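Local coordinates for kelch domain-containing protein (Colletotrichum graminicola M1.001, PDB 5C86) that probably oxidises alcohols to aldehydes with molecular oxygen at a copper site, as a fungal alcohol oxidase of the AA5 family, here in its copper-free form, at residues Tyr229-Gly234 with Asp428-Pro433; Thr306-Thr311 with Thr329-Tyr334; Thr393-Gly398 with Val447-Asp452. One frame throughout, in Å; residues are numbered along the deposited sequence.

Contact 1: residues Tyr229-Gly234 with Asp428-Pro433; sequences YDAVAG and DQRRIP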
loop_
_atom_site.group_PDB
_atom_site.type_symbol
_atom_site.label_atom_id
_atom_site.label_comp_id
_atom_site.label_asym_id
_atom_site.label_seq_id
_atom_site.Cartn_x
_atom_site.Cartn_y
_atom_site.Cartn_z
ATOM N N TYR A 229 4.484 -3.160 9.397
ATOM C CA TYR A 229 5.278 -4.328 9.111
ATOM C C TYR A 229 5.068 -5.458 10.126
ATOM O O TYR A 229 5.493 -6.587 9.880
ATOM C CB TYR A 229 6.765 -3.972 8.989
ATOM C CG TYR A 229 7.408 -3.548 10.274
ATOM C CD1 TYR A 229 7.876 -4.458 11.140
ATOM C CD2 TYR A 229 7.477 -2.221 10.603
ATOM C CE1 TYR A 229 8.460 -4.033 12.345
ATOM C CE2 TYR A 229 8.020 -1.756 11.783
ATOM C CZ TYR A 229 8.482 -2.705 12.637
ATOM O OH TYR A 229 9.095 -2.263 13.782
ATOM N N ASP A 230 4.488 -5.189 11.311
ATOM C CA ASP A 230 4.136 -6.269 12.220
ATOM C C ASP A 230 2.873 -5.836 12.903
ATOM O O ASP A 230 2.932 -5.110 13.930
ATOM C CB ASP A 230 5.250 -6.587 13.204
ATOM C CG ASP A 230 4.865 -7.719 14.167
ATOM O OD1 ASP A 230 3.647 -8.070 14.257
ATOM O OD2 ASP A 230 5.798 -8.294 14.773
ATOM N N ALA A 231 1.730 -6.205 12.342
ATOM C CA ALA A 231 0.462 -5.735 12.879
ATOM C C ALA A 231 0.131 -6.348 14.242
ATOM O O ALA A 231 -0.553 -5.698 15.042
ATOM C CB ALA A 231 -0.611 -6.010 11.912
ATOM N N VAL A 232 0.647 -7.519 14.508
ATOM C CA VAL A 232 0.382 -8.176 15.788
ATOM C C VAL A 232 1.022 -7.348 16.936
ATOM O O VAL A 232 0.404 -7.136 17.988
ATOM C CB VAL A 232 0.901 -9.618 15.735
ATOM C CG1 VAL A 232 0.808 -10.271 17.114
ATOM C CG2 VAL A 232 0.133 -10.460 14.718
ATOM N N ALA A 233 2.183 -6.792 16.676
ATOM C CA ALA A 233 2.921 -5.983 17.663
ATOM C C ALA A 233 2.584 -4.521 17.536
ATOM O O ALA A 233 3.145 -3.698 18.292
ATOM C CB ALA A 233 4.423 -6.208 17.472
ATOM N N GLY A 234 1.737 -4.156 16.550
ATOM C CA GLY A 234 1.372 -2.773 16.433
ATOM C C GLY A 234 2.486 -1.885 15.882
ATOM O O GLY A 234 2.540 -0.740 16.220
ATOM N N ASP A 428 -3.553 -0.410 2.522
ATOM C CA ASP A 428 -3.983 -1.785 2.492
ATOM C C ASP A 428 -2.903 -2.780 2.915
ATOM O O ASP A 428 -3.228 -3.910 3.283
ATOM C CB ASP A 428 -4.456 -2.164 1.104
ATOM C CG ASP A 428 -5.842 -1.650 0.762
ATOM O OD1 ASP A 428 -6.878 -1.958 1.428
ATOM O OD2 ASP A 428 -5.879 -0.840 -0.205
ATOM N N GLN A 429 -1.620 -2.418 2.743
ATOM C CA GLN A 429 -0.583 -3.368 3.043
ATOM C C GLN A 429 -0.296 -3.416 4.570
ATOM O O GLN A 429 -0.039 -2.431 5.153
ATOM C CB GLN A 429 0.724 -3.128 2.269
ATOM C CG GLN A 429 1.444 -1.932 2.630
ATOM C CD GLN A 429 2.888 -1.836 1.972
ATOM O OE1 GLN A 429 3.606 -2.817 1.633
ATOM N NE2 GLN A 429 3.280 -0.646 1.832
ATOM N N ARG A 430 -0.257 -4.614 5.075
ATOM C CA ARG A 430 0.264 -4.897 6.392
ATOM C C ARG A 430 0.711 -6.306 6.446
ATOM O O ARG A 430 0.214 -7.179 5.729
ATOM C CB ARG A 430 -0.823 -4.628 7.455
ATOM C CG ARG A 430 -2.079 -5.452 7.332
ATOM C CD ARG A 430 -3.043 -5.252 8.493
ATOM N NE ARG A 430 -3.475 -3.850 8.535
ATOM C CZ ARG A 430 -3.878 -3.174 9.633
ATOM N NH1 ARG A 430 -4.059 -3.812 10.829
ATOM N NH2 ARG A 430 -4.172 -1.898 9.497
ATOM N N ARG A 431 1.632 -6.575 7.337
ATOM C CA ARG A 431 2.152 -7.916 7.554
ATOM C C ARG A 431 1.842 -8.413 8.984
ATOM O O ARG A 431 2.018 -7.671 9.948
ATOM C CB ARG A 431 3.650 -7.937 7.430
ATOM C CG ARG A 431 4.333 -9.212 7.893
ATOM C CD ARG A 431 5.830 -9.190 7.562
ATOM N NE ARG A 431 6.589 -10.298 8.205
ATOM C CZ ARG A 431 6.965 -10.312 9.463
ATOM N NH1 ARG A 431 6.746 -9.275 10.261
ATOM N NH2 ARG A 431 7.642 -11.333 9.910
ATOM N N ILE A 432 1.409 -9.641 9.058
ATOM C CA ILE A 432 1.162 -10.406 10.268
ATOM C C ILE A 432 2.089 -11.614 10.261
ATOM O O ILE A 432 1.922 -12.511 9.454
ATOM C CB ILE A 432 -0.306 -10.812 10.311
ATOM C CG1 ILE A 432 -1.162 -9.528 10.484
ATOM C CG2 ILE A 432 -0.573 -11.916 11.385
ATOM C CD1 ILE A 432 -2.627 -9.801 10.160
ATOM N N PRO A 433 3.050 -11.685 11.174
ATOM C CA PRO A 433 3.816 -12.938 11.306
ATOM C C PRO A 433 2.965 -13.984 11.937
ATOM O O PRO A 433 2.032 -13.674 12.683
ATOM C CB PRO A 433 4.957 -12.571 12.238
ATOM C CG PRO A 433 4.446 -11.459 13.025
ATOM C CD PRO A 433 3.412 -10.723 12.209
HETATM O O HOH W 1 7.702 -9.112 13.055
#
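Arg431 lays its whole side chain past the carbonyl of Tyr229, an instructive case of an arginine that packs with its stem and bonds with its tip. CB starts 3.3 Å from Tyr229 O, and CG and CD then run alongside the same oxygen. With CG anti to the backbone N (chi1 169°) and the chain extended as far as NE, only the last torsion turns the guanidinium back. NE donates a hydrogen bond to Pro287 O. NH1 returns to Tyr229 O at 3.0 Å, a nearly straight bond (159° at the hydrogen) with the oxygen at the edge of the guanidinium, in its plane. NH1 also donates to a water, which in turn donates to Asp230 OD2 at 2.7 Å, so a water bridges the guanidinium and the carboxylate, whose charged atoms do not touch. On the backbone, Ala231 N donates to Arg431 O at 2.8 Å.

Asp230 has a second task. Its OD1 takes the N-H of Ala233 from above the carboxylate plane, an Asx motif that braces the turn, while the same oxygen lies 3.4 Å from Pro433 CD. Apolar packing completes the contact: Ala231 CB meets Ile432 CG1, and the Val232 and Ile432 side chains cross at about a right angle, Val232 CG2 lying 3.7 Å from Ile432 CG2.

Tyr229 and Asp230 form a classic beta bulge opposite Lys235, in the hairpin joining strands 225-230 and 235-239 of a propeller blade. Strand 431-438 belongs to the C-terminal early set domain and pairs there with strands 412-422 and 444-448, so the contact docks one domain on the other.

Contact 2: residues Thr306-Thr311 with Thr329-Tyr334; sequences TTPQLT and TVPRNY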
loop_
_atom_site.group_PDB
_atom_site.type_symbol
_atom_site.label_atom_id
_atom_site.label_comp_id
_atom_site.label_asym_id
_atom_site.label_seq_id
_atom_site.Cartn_x
_atom_site.Cartn_y
_atom_site.Cartn_z
ATOM N N THR A 306 14.370 15.437 -11.545
ATOM C CA THR A 306 15.533 16.040 -10.906
ATOM C C THR A 306 15.791 15.429 -9.508
ATOM O O THR A 306 14.900 14.752 -8.919
ATOM C CB THR A 306 15.357 17.544 -10.778
ATOM O OG1 THR A 306 14.183 17.796 -10.011
ATOM C CG2 THR A 306 15.264 18.175 -12.210
ATOM N N THR A 307 16.995 15.672 -9.028
ATOM C CA THR A 307 17.570 15.103 -7.754
ATOM C C THR A 307 17.012 13.702 -7.384
ATOM O O THR A 307 16.559 13.489 -6.244
ATOM C CB THR A 307 17.471 16.071 -6.591
ATOM O OG1 THR A 307 16.115 16.386 -6.231
ATOM C CG2 THR A 307 18.251 17.375 -6.948
ATOM N N PRO A 308 17.059 12.795 -8.358
ATOM C CA PRO A 308 16.501 11.498 -8.103
ATOM C C PRO A 308 17.353 10.698 -7.164
ATOM O O PRO A 308 18.589 10.760 -7.171
ATOM C CB PRO A 308 16.422 10.878 -9.495
ATOM C CG PRO A 308 17.704 11.393 -10.141
ATOM C CD PRO A 308 17.719 12.842 -9.688
ATOM N N GLN A 309 16.693 9.863 -6.375
ATOM C CA GLN A 309 17.388 8.855 -5.573
ATOM C C GLN A 309 17.218 7.536 -6.357
ATOM O O GLN A 309 16.131 6.950 -6.383
ATOM C CB GLN A 309 16.817 8.815 -4.141
ATOM C CG GLN A 309 16.998 10.111 -3.373
ATOM C CD GLN A 309 18.424 10.335 -2.909
ATOM O OE1 GLN A 309 19.368 9.710 -3.471
ATOM N NE2 GLN A 309 18.616 11.052 -1.869
ATOM N N LEU A 310 18.310 7.074 -6.984
ATOM C CA LEU A 310 18.302 5.913 -7.852
ATOM C C LEU A 310 18.751 4.608 -7.170
ATOM O O LEU A 310 18.687 3.564 -7.765
ATOM C CB LEU A 310 19.238 6.161 -9.058
ATOM C CG LEU A 310 18.737 7.315 -9.906
ATOM C CD1 LEU A 310 19.751 7.464 -11.129
ATOM C CD2 LEU A 310 17.349 7.085 -10.447
ATOM N N THR A 311 19.203 4.695 -5.929
ATOM C CA THR A 311 19.601 3.552 -5.138
ATOM C C THR A 311 18.534 3.314 -4.006
ATOM O O THR A 311 18.479 4.126 -3.055
ATOM C CB THR A 311 20.949 3.758 -4.494
ATOM O OG1 THR A 311 21.917 3.920 -5.565
ATOM C CG2 THR A 311 21.348 2.566 -3.752
ATOM N N THR A 329 18.021 2.892 -13.210
ATOM C CA THR A 329 18.472 3.990 -14.094
ATOM C C THR A 329 17.419 5.028 -14.355
ATOM O O THR A 329 17.744 6.219 -14.494
ATOM C CB THR A 329 19.004 3.446 -15.439
ATOM O OG1 THR A 329 18.013 2.668 -16.106
ATOM C CG2 THR A 329 20.287 2.702 -15.218
ATOM N N VAL A 330 16.163 4.649 -14.267
ATOM C CA VAL A 330 15.056 5.552 -14.474
ATOM C C VAL A 330 14.631 6.179 -13.134
ATOM O O VAL A 330 14.305 5.444 -12.204
ATOM C CB VAL A 330 13.848 4.869 -15.129
ATOM C CG1 VAL A 330 12.690 5.806 -15.339
ATOM C CG2 VAL A 330 14.262 4.260 -16.509
ATOM N N PRO A 331 14.485 7.501 -13.070
ATOM C CA PRO A 331 13.974 8.137 -11.805
ATOM C C PRO A 331 12.578 7.652 -11.507
ATOM O O PRO A 331 11.757 7.489 -12.424
ATOM C CB PRO A 331 13.954 9.638 -12.116
ATOM C CG PRO A 331 14.965 9.751 -13.181
ATOM C CD PRO A 331 14.829 8.549 -14.057
ATOM N N ARG A 332 12.283 7.437 -10.220
ATOM C CA ARG A 332 10.941 7.075 -9.771
ATOM C C ARG A 332 10.509 8.086 -8.731
ATOM O O ARG A 332 10.596 7.827 -7.551
ATOM C CB ARG A 332 10.968 5.644 -9.212
ATOM C CG ARG A 332 11.395 4.551 -10.223
ATOM C CD ARG A 332 10.523 4.352 -11.420
ATOM N NE ARG A 332 11.097 3.316 -12.331
ATOM C CZ ARG A 332 10.761 3.158 -13.621
ATOM N NH1 ARG A 332 9.865 3.909 -14.182
ATOM N NH2 ARG A 332 11.366 2.228 -14.331
ATOM N N ASN A 333 10.017 9.207 -9.227
ATOM C CA ASN A 333 9.730 10.333 -8.384
ATOM C C ASN A 333 8.251 10.496 -8.273
ATOM O O ASN A 333 7.547 9.530 -8.013
ATOM C CB ASN A 333 10.478 11.613 -8.858
ATOM C CG ASN A 333 11.952 11.521 -8.773
ATOM O OD1 ASN A 333 12.532 10.669 -8.103
ATOM N ND2 ASN A 333 12.620 12.478 -9.457
ATOM N N TYR A 334 7.687 11.692 -8.442
ATOM C CA TYR A 334 6.225 11.853 -8.374
ATOM C C TYR A 334 5.534 10.947 -9.397
ATOM O O TYR A 334 5.985 10.812 -10.523
ATOM C CB TYR A 334 5.861 13.323 -8.658
ATOM C CG TYR A 334 4.476 13.706 -8.256
ATOM C CD1 TYR A 334 4.060 13.598 -6.931
ATOM C CD2 TYR A 334 3.541 14.259 -9.141
ATOM C CE1 TYR A 334 2.835 13.969 -6.542
ATOM C CE2 TYR A 334 2.255 14.650 -8.690
ATOM C CZ TYR A 334 1.928 14.501 -7.382
ATOM O OH TYR A 334 0.693 14.955 -6.873
HETATM O O HOH W 2 14.112 8.189 -8.123
#
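Asn333 reaches from one loop to the other with both ends of its amide. Its CG stands beside the backbone N and anti to the carbonyl carbon (chi1 -64°), which directs the amide at residues 306-308. ND2 lies 3.3 Å from Thr306 O, but the angle at the hydrogen is only 121° and the bond is weak; the better partner of this nitrogen is Ser304 O, a little earlier in the same loop. OD1 sits 2.9 Å from a water that accepts from the backbone N of Arg332 and lies equally near Gln309 O, so one solvent molecule ties together the backbones of the two loops and the amide.

Leu310 has the same first torsion (chi1 -63°), followed by an extended second one, and its fork spreads along the opposing chain. CD2 rests 3.8 Å from Pro331 CA and close to Val330 O, whereas CD1 leans on Thr329 O at 4.1 Å. Between the leucine and the amide, Pro308 CB touches Pro331 CB at 3.8 Å.

Residues 329-334 link the propeller blade ending in strand 321-324 to strand 336-340 of the next and lead directly into His335, whose side chain is about 8 Å from that of Asn333. Tyr334, just before it, is hydrogen-bonded through OH to Tyr120 OH. His335 and Tyr120 bind copper in the metal-loaded protein; no copper is bound here. The chemistry implies a surface contact beside the copper-binding residues, held by a weak bond, a water bridge and modest apolar packing.

Contact 3: residues Thr393-Gly398 with Val447-Asp452; sequences TAVRAG and VNVPND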
loop_
_atom_site.group_PDB
_atom_site.type_symbol
_atom_site.label_atom_id
_atom_site.label_comp_id
_atom_site.label_asym_id
_atom_site.label_seq_id
_atom_site.Cartn_x
_atom_site.Cartn_y
_atom_site.Cartn_z
ATOM N N THR A 393 -9.603 -21.416 2.521
ATOM C CA THR A 393 -9.249 -20.125 1.889
ATOM C C THR A 393 -10.104 -18.985 2.278
ATOM O O THR A 393 -9.892 -17.866 1.792
ATOM C CB THR A 393 -9.254 -20.166 0.366
ATOM O OG1 THR A 393 -10.577 -20.514 -0.061
ATOM C CG2 THR A 393 -8.237 -21.067 -0.124
ATOM N N ALA A 394 -10.996 -19.162 3.198
ATOM C CA ALA A 394 -11.775 -18.051 3.737
ATOM C C ALA A 394 -11.989 -18.423 5.189
ATOM O O ALA A 394 -12.580 -19.480 5.479
ATOM C CB ALA A 394 -13.095 -17.884 3.018
ATOM N N VAL A 395 -11.487 -17.602 6.099
ATOM C CA VAL A 395 -11.602 -17.920 7.506
ATOM C C VAL A 395 -11.871 -16.679 8.281
ATOM O O VAL A 395 -11.524 -15.582 7.866
ATOM C CB VAL A 395 -10.425 -18.638 8.076
ATOM C CG1 VAL A 395 -10.146 -19.953 7.299
ATOM C CG2 VAL A 395 -9.203 -17.782 8.006
ATOM N N ARG A 396 -12.472 -16.834 9.442
ATOM C CA ARG A 396 -12.746 -15.713 10.299
ATOM C C ARG A 396 -11.486 -15.403 11.118
ATOM O O ARG A 396 -10.547 -16.230 11.221
ATOM C CB ARG A 396 -13.875 -16.101 11.324
ATOM C CG ARG A 396 -15.208 -16.119 10.642
ATOM C CD ARG A 396 -16.336 -16.733 11.463
ATOM N NE ARG A 396 -17.614 -16.361 10.817
ATOM C CZ ARG A 396 -18.813 -16.828 11.159
ATOM N NH1 ARG A 396 -19.881 -16.414 10.494
ATOM N NH2 ARG A 396 -18.950 -17.708 12.144
ATOM N N ALA A 397 -11.485 -14.281 11.831
ATOM C CA ALA A 397 -10.452 -13.984 12.823
ATOM C C ALA A 397 -10.409 -15.074 13.869
ATOM O O ALA A 397 -11.443 -15.632 14.288
ATOM C CB ALA A 397 -10.694 -12.619 13.458
ATOM N N GLY A 398 -9.203 -15.464 14.197
ATOM C CA GLY A 398 -9.000 -16.548 15.213
ATOM C C GLY A 398 -8.881 -17.973 14.647
ATOM O O GLY A 398 -8.484 -18.881 15.364
ATOM N N VAL A 447 -1.451 -22.702 11.653
ATOM C CA VAL A 447 -1.399 -21.335 12.162
ATOM C C VAL A 447 -2.792 -20.919 12.565
ATOM O O VAL A 447 -3.787 -21.534 12.154
ATOM C CB VAL A 447 -0.869 -20.333 11.077
ATOM C CG1 VAL A 447 0.545 -20.663 10.703
ATOM C CG2 VAL A 447 -1.786 -20.227 9.838
ATOM N N ASN A 448 -2.883 -19.826 13.316
ATOM C CA ASN A 448 -4.196 -19.239 13.502
ATOM C C ASN A 448 -4.128 -17.780 13.058
ATOM O O ASN A 448 -3.216 -17.020 13.408
ATOM C CB ASN A 448 -4.611 -19.217 14.981
ATOM C CG ASN A 448 -4.904 -20.547 15.584
ATOM O OD1 ASN A 448 -4.980 -21.614 14.929
ATOM N ND2 ASN A 448 -5.154 -20.485 16.883
ATOM N N VAL A 449 -5.199 -17.348 12.420
ATOM C CA VAL A 449 -5.360 -15.926 12.098
ATOM C C VAL A 449 -5.538 -15.136 13.402
ATOM O O VAL A 449 -6.256 -15.652 14.236
ATOM C CB VAL A 449 -6.546 -15.722 11.207
ATOM C CG1 VAL A 449 -6.810 -14.251 10.979
ATOM C CG2 VAL A 449 -6.301 -16.407 9.878
ATOM N N PRO A 450 -4.945 -13.953 13.558
ATOM C CA PRO A 450 -5.176 -13.175 14.736
ATOM C C PRO A 450 -6.687 -13.019 15.052
ATOM O O PRO A 450 -7.517 -12.898 14.194
ATOM C CB PRO A 450 -4.593 -11.818 14.379
ATOM C CG PRO A 450 -3.439 -12.180 13.446
ATOM C CD PRO A 450 -3.938 -13.320 12.674
ATOM N N ASN A 451 -6.989 -13.023 16.381
ATOM C CA ASN A 451 -8.372 -12.813 16.729
ATOM C C ASN A 451 -8.922 -11.430 16.615
ATOM O O ASN A 451 -10.145 -11.269 16.523
ATOM C CB ASN A 451 -8.526 -13.284 18.170
ATOM C CG ASN A 451 -8.968 -14.689 18.246
ATOM O OD1 ASN A 451 -10.059 -15.064 17.776
ATOM N ND2 ASN A 451 -8.109 -15.517 18.881
ATOM N N ASP A 452 -8.106 -10.412 16.539
ATOM C CA ASP A 452 -8.574 -9.054 16.550
ATOM C C ASP A 452 -8.612 -8.557 15.090
ATOM O O ASP A 452 -7.567 -8.532 14.386
ATOM C CB ASP A 452 -7.573 -8.198 17.341
ATOM C CG ASP A 452 -8.160 -6.871 17.771
ATOM O OD1 ASP A 452 -8.791 -6.190 16.962
ATOM O OD2 ASP A 452 -7.990 -6.542 18.989
#
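Gly398 N divides its hydrogen between two successive carbonyls, Val449 O at 3.0 Å and Pro450 O at 3.1 Å. Both bonds are weak, with angles of 123° and 127° at the hydrogen, as expected of a single N-H pointed between two acceptors. Asn451 closes over this point: its OD1 comes to 3.1 Å from Gly398 CA, an approach that brings the amide oxygen directly against the glycine. Glycine also suits the positive phi of this residue. Just before it, Ala397 fits its methyl group against the backbone, CB lying 3.3 Å from Pro450 O and almost as near Asn451 O, while its own N is held by the hydroxyl of Tyr453.

The topology is that of the immunoglobulin-like early set domain. Strand 394-396 runs parallel to strand 476-481, and the chain then turns through Ala397 and Gly398 into strand 400-405, which pairs antiparallel with strand 444-448. Residues 449-452, leaving that last strand, receive the turn, and a backbone bond between Val449 and Ala399 continues the pairing.

Inside this corner, valine packs on valine. With CG1 anti to the carbonyl carbon (chi1 -57°), Val395 CG2 falls between its backbone N and carbonyl carbon, and that methyl meets Val449 CG2 at 3.7 Å, the two side chains crossing obliquely. The other branch of Val449, CG1, turns to Ala397 CA at 4.1 Å. Beyond them, Ile401 and Val480 pack on Val449, one from each of the strands to which this corner is joined.

How the contacts relate
Contacts 1 and 3 are neighbours, with centres about 14 Å apart, and meet where Pro450 CG packs on Ile432 CG2 at 3.5 Å. They share the early set domain through the adjacent antiparallel strands 431-438 and 444-448. Contact 3 closes a corner within that domain, whereas contact 1 carries the same sheet onto a propeller blade; along the chain their segments alternate. Contact 2 is nested within the loop closed by contact 1 but lies apart in space, its centre about 28 Å from that of contact 1 and about 40 Å from that of contact 3. It belongs to the propeller alone, near the copper-binding residues, while the other two lie away from those residues.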